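Local coordinates for protein xylosidase (Xanthomonas axonopodis pv. citri, PDB 6XN2) that probably hydrolyses xylo-oligosaccharides as a calcium-containing glycoside hydrolase of family 43, crystallised in complex with xylotriose, at residues Q124-F133 with G145-F156. Residues are numbered along the deposited sequence; the frame is centred on the assembly and turned at random.
Sequences QRNGKTYLYF and GVAVGDRPEGPF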
loop_
_atom_site.group_PDB
_atom_site.type_symbol
_atom_site.label_atom_id
_atom_site.label_comp_id
_atom_site.label_asym_id
_atom_site.label_seq_id
_atom_site.Cartn_x
_atom_site.Cartn_y
_atom_site.Cartn_z
ATOM N N GLN A 124 13.975 -7.335 1.235
ATOM C CA GLN A 124 15.380 -7.710 1.219
ATOM C C GLN A 124 15.548 -9.213 1.355
ATOM O O GLN A 124 14.795 -9.880 2.066
ATOM C CB GLN A 124 16.151 -7.002 2.335
ATOM C CG GLN A 124 16.289 -5.496 2.151
ATOM C CD GLN A 124 17.322 -4.894 3.081
ATOM O OE1 GLN A 124 17.427 -5.281 4.246
ATOM N NE2 GLN A 124 18.102 -3.951 2.570
ATOM N N ARG A 125 16.568 -9.714 0.686
ATOM C CA ARG A 125 16.967 -11.093 0.735
ATOM C C ARG A 125 18.333 -11.216 0.110
ATOM O O ARG A 125 18.633 -10.560 -0.818
ATOM C CB ARG A 125 16.006 -12.046 0.047
ATOM C CG ARG A 125 15.984 -13.438 0.645
ATOM C CD ARG A 125 15.155 -14.381 -0.182
ATOM N NE ARG A 125 14.850 -15.625 0.475
ATOM C CZ ARG A 125 15.621 -16.702 0.434
ATOM N NH1 ARG A 125 15.248 -17.798 1.048
ATOM N NH2 ARG A 125 16.765 -16.693 -0.219
ATOM N N ASN A 126 19.146 -12.060 0.696
ATOM C CA ASN A 126 20.483 -12.353 0.222
ATOM C C ASN A 126 21.336 -11.135 -0.011
ATOM O O ASN A 126 22.098 -11.112 -0.905
ATOM C CB ASN A 126 20.416 -13.207 -1.038
ATOM C CG ASN A 126 19.582 -14.445 -0.868
ATOM O OD1 ASN A 126 18.501 -14.556 -1.390
ATOM N ND2 ASN A 126 20.111 -15.387 -0.152
ATOM N N GLY A 127 21.197 -10.120 0.822
ATOM C CA GLY A 127 21.976 -8.898 0.689
ATOM C C GLY A 127 21.488 -7.958 -0.399
ATOM O O GLY A 127 22.041 -6.874 -0.592
ATOM N N LYS A 128 20.445 -8.377 -1.106
ATOM C CA LYS A 128 19.858 -7.573 -2.167
ATOM C C LYS A 128 18.622 -6.870 -1.642
ATOM O O LYS A 128 17.997 -7.339 -0.699
ATOM C CB LYS A 128 19.482 -8.439 -3.369
ATOM C CG LYS A 128 20.634 -9.291 -3.914
ATOM C CD LYS A 128 21.621 -8.442 -4.679
ATOM C CE LYS A 128 22.835 -9.264 -5.085
ATOM N NZ LYS A 128 23.787 -8.479 -5.940
ATOM N N THR A 129 18.239 -5.785 -2.271
ATOM C CA THR A 129 17.011 -5.091 -1.976
ATOM C C THR A 129 16.215 -5.100 -3.262
ATOM O O THR A 129 16.729 -4.837 -4.299
ATOM C CB THR A 129 17.211 -3.640 -1.518
ATOM O OG1 THR A 129 18.063 -3.603 -0.400
ATOM C CG2 THR A 129 15.901 -3.009 -1.142
ATOM N N TYR A 130 14.951 -5.437 -3.164
ATOM C CA TYR A 130 14.095 -5.494 -4.310
ATOM C C TYR A 130 13.017 -4.447 -4.235
ATOM O O TYR A 130 12.421 -4.320 -3.253
ATOM C CB TYR A 130 13.470 -6.874 -4.430
ATOM C CG TYR A 130 14.482 -7.972 -4.521
ATOM C CD1 TYR A 130 14.997 -8.538 -3.409
ATOM C CD2 TYR A 130 14.928 -8.415 -5.712
ATOM C CE1 TYR A 130 15.936 -9.532 -3.482
ATOM C CE2 TYR A 130 15.867 -9.406 -5.795
ATOM C CZ TYR A 130 16.364 -9.955 -4.676
ATOM O OH TYR A 130 17.282 -10.920 -4.738
ATOM N N LEU A 131 12.804 -3.705 -5.308
ATOM C CA LEU A 131 11.770 -2.700 -5.369
ATOM C C LEU A 131 10.635 -3.205 -6.224
ATOM O O LEU A 131 10.802 -3.398 -7.360
ATOM C CB LEU A 131 12.307 -1.377 -5.902
ATOM C CG LEU A 131 11.376 -0.171 -5.944
ATOM C CD1 LEU A 131 10.860 0.158 -4.584
ATOM C CD2 LEU A 131 12.063 1.038 -6.493
ATOM N N TYR A 132 9.496 -3.469 -5.618
ATOM C CA TYR A 132 8.317 -3.947 -6.333
ATOM C C TYR A 132 7.419 -2.773 -6.685
ATOM O O TYR A 132 7.141 -1.940 -5.832
ATOM C CB TYR A 132 7.545 -4.966 -5.489
ATOM C CG TYR A 132 8.369 -6.166 -5.141
ATOM C CD1 TYR A 132 9.261 -6.133 -4.075
ATOM C CD2 TYR A 132 8.275 -7.333 -5.891
ATOM C CE1 TYR A 132 10.036 -7.233 -3.763
ATOM C CE2 TYR A 132 9.045 -8.440 -5.589
ATOM C CZ TYR A 132 9.921 -8.384 -4.526
ATOM O OH TYR A 132 10.685 -9.481 -4.221
ATOM N N PHE A 133 6.967 -2.703 -7.932
ATOM C CA PHE A 133 6.172 -1.557 -8.367
ATOM C C PHE A 133 5.140 -1.921 -9.426
ATOM O O PHE A 133 5.399 -2.756 -10.296
ATOM C CB PHE A 133 7.093 -0.452 -8.904
ATOM C CG PHE A 133 7.853 -0.848 -10.142
ATOM C CD1 PHE A 133 9.014 -1.594 -10.046
ATOM C CD2 PHE A 133 7.406 -0.470 -11.399
ATOM C CE1 PHE A 133 9.715 -1.968 -11.179
ATOM C CE2 PHE A 133 8.104 -0.850 -12.541
ATOM C CZ PHE A 133 9.258 -1.586 -12.428
ATOM N N GLY A 145 6.133 -5.051 -11.686
ATOM C CA GLY A 145 7.512 -5.363 -12.007
ATOM C C GLY A 145 8.378 -5.304 -10.765
ATOM O O GLY A 145 7.923 -4.893 -9.697
ATOM N N VAL A 146 9.626 -5.725 -10.891
ATOM C CA VAL A 146 10.551 -5.617 -9.774
ATOM C C VAL A 146 11.891 -5.063 -10.277
ATOM O O VAL A 146 12.250 -5.221 -11.450
ATOM C CB VAL A 146 10.727 -6.986 -9.044
ATOM C CG1 VAL A 146 11.410 -8.006 -9.949
ATOM C CG2 VAL A 146 11.491 -6.822 -7.728
ATOM N N ALA A 147 12.604 -4.381 -9.387
ATOM C CA ALA A 147 13.923 -3.839 -9.679
ATOM C C ALA A 147 14.887 -4.219 -8.558
ATOM O O ALA A 147 14.498 -4.278 -7.391
ATOM C CB ALA A 147 13.849 -2.335 -9.848
ATOM N N VAL A 148 16.136 -4.496 -8.910
ATOM C CA VAL A 148 17.086 -5.034 -7.941
ATOM C C VAL A 148 18.243 -4.065 -7.664
ATOM O O VAL A 148 18.750 -3.407 -8.575
ATOM C CB VAL A 148 17.648 -6.389 -8.422
ATOM C CG1 VAL A 148 18.336 -7.126 -7.281
ATOM C CG2 VAL A 148 16.520 -7.244 -9.001
ATOM N N GLY A 149 18.656 -4.020 -6.420
ATOM C CA GLY A 149 19.753 -3.208 -5.972
ATOM C C GLY A 149 20.565 -3.896 -4.909
ATOM O O GLY A 149 20.170 -4.878 -4.373
ATOM N N ASP A 150 21.729 -3.342 -4.626
ATOM C CA ASP A 150 22.607 -3.896 -3.635
ATOM C C ASP A 150 22.542 -3.151 -2.312
ATOM O O ASP A 150 23.200 -3.500 -1.376
ATOM C CB ASP A 150 24.030 -3.937 -4.159
ATOM C CG ASP A 150 24.234 -5.014 -5.160
ATOM O OD1 ASP A 150 23.915 -6.141 -4.882
ATOM O OD2 ASP A 150 24.719 -4.715 -6.216
ATOM N N ARG A 151 21.735 -2.108 -2.282
ATOM C CA ARG A 151 21.521 -1.290 -1.127
ATOM C C ARG A 151 20.068 -0.893 -1.115
ATOM O O ARG A 151 19.474 -0.762 -2.129
ATOM C CB ARG A 151 22.357 -0.009 -1.199
ATOM C CG ARG A 151 23.842 -0.200 -1.089
ATOM C CD ARG A 151 24.596 1.118 -1.145
ATOM N NE ARG A 151 24.570 1.755 -2.463
ATOM C CZ ARG A 151 24.488 3.066 -2.678
ATOM N NH1 ARG A 151 24.442 3.905 -1.664
ATOM N NH2 ARG A 151 24.459 3.540 -3.911
ATOM N N PRO A 152 19.527 -0.627 0.068
ATOM C CA PRO A 152 18.145 -0.175 0.275
ATOM C C PRO A 152 17.822 1.156 -0.385
ATOM O O PRO A 152 16.717 1.365 -0.762
ATOM C CB PRO A 152 18.019 -0.078 1.769
ATOM C CG PRO A 152 19.374 -0.182 2.299
ATOM C CD PRO A 152 20.168 -0.956 1.330
ATOM N N GLU A 153 18.802 2.018 -0.577
ATOM C CA GLU A 153 18.597 3.267 -1.265
ATOM C C GLU A 153 18.849 3.129 -2.743
ATOM O O GLU A 153 18.782 4.061 -3.466
ATOM C CB GLU A 153 19.504 4.341 -0.712
ATOM C CG GLU A 153 20.953 4.036 -0.868
ATOM C CD GLU A 153 21.564 3.474 0.374
ATOM O OE1 GLU A 153 21.062 2.520 0.957
ATOM O OE2 GLU A 153 22.590 3.985 0.758
ATOM N N GLY A 154 19.183 1.948 -3.181
ATOM C CA GLY A 154 19.410 1.731 -4.544
ATOM C C GLY A 154 20.729 2.207 -5.072
ATOM O O GLY A 154 21.679 2.295 -4.348
ATOM N N PRO A 155 20.791 2.474 -6.362
ATOM C CA PRO A 155 19.772 2.490 -7.409
ATOM C C PRO A 155 19.352 1.089 -7.830
ATOM O O PRO A 155 20.052 0.172 -7.575
ATOM C CB PRO A 155 20.490 3.163 -8.531
ATOM C CG PRO A 155 21.866 2.668 -8.375
ATOM C CD PRO A 155 22.122 2.686 -6.924
ATOM N N PHE A 156 18.165 0.968 -8.358
ATOM C CA PHE A 156 17.632 -0.308 -8.708
ATOM C C PHE A 156 17.599 -0.479 -10.191
ATOM O O PHE A 156 17.259 0.420 -10.894
ATOM C CB PHE A 156 16.225 -0.453 -8.141
ATOM C CG PHE A 156 16.152 -0.310 -6.662
ATOM C CD1 PHE A 156 15.975 0.912 -6.083
ATOM C CD2 PHE A 156 16.282 -1.388 -5.851
ATOM C CE1 PHE A 156 15.929 1.043 -4.731
ATOM C CE2 PHE A 156 16.241 -1.263 -4.506
ATOM C CZ PHE A 156 16.065 -0.048 -3.938
HETATM O O HOH W 1 24.337 -5.519 -0.341
HETATM O O HOH W 2 24.587 -7.023 -2.525
#
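Thr-129, Leu-131 and Phe-133 each exchange a pair of backbone hydrogen bonds with Gly-149, Ala-147 and Gly-145, respectively, tying strands 128-133 and 145-149 into an antiparallel pair. The shortest of the six runs from Leu-131 N to Ala-147 O (2.7 Å).

On one face of the sheet, two tyrosines of 128-133 lie beside two valines of 145-149. Val-146 sets CG2 over one face of the Tyr-132 ring, a CH-pi contact 3.8 Å from CG2 to the ring centroid; with CG2 anti to its backbone N, the valine turns this methyl toward the facing strand. The same methyl meets Tyr-130 CB, while both methyls of Val-148 lie along the CD2-CE2 side of the Tyr-130 ring. Tyr-132 OH bonds to Met-226 O, giving the buried phenol a polar partner.

On the other face, Phe-156 folds back beneath the strands. Leu-131 CB sits 4.0 Å from the centroid of its ring, and Gly-154 CA covers the opposite face. Glycine at 149, having no side chain, lets the Phe-156 ring lie close against the strand. Gly-145, likewise without one, lets the Phe-133 ring come over its CA. Thr-129 packs CG2 against Phe-156 CE2 (3.8 Å), while its OG1 accepts a bond from Gln-124 NE2 (3.0 Å), in the amide plane.

At the exposed end, Lys-128 NZ forms a salt bridge with Asp-150 OD1 (2.6 Å), which receives it on its syn lone pair, the side of OD2; the lysine bends at chi2 (-74°) to run alongside the aspartate. One water bridges Gly-127 O to the backbone O of Asp-150, and a second bridges Gly-127 O to OD1, the atom that also holds Lys-128.

Strands 128-136 and 142-149 form a beta hairpin within a four-stranded antiparallel sheet, characteristic of a blade in the five-bladed beta-propeller of family 43.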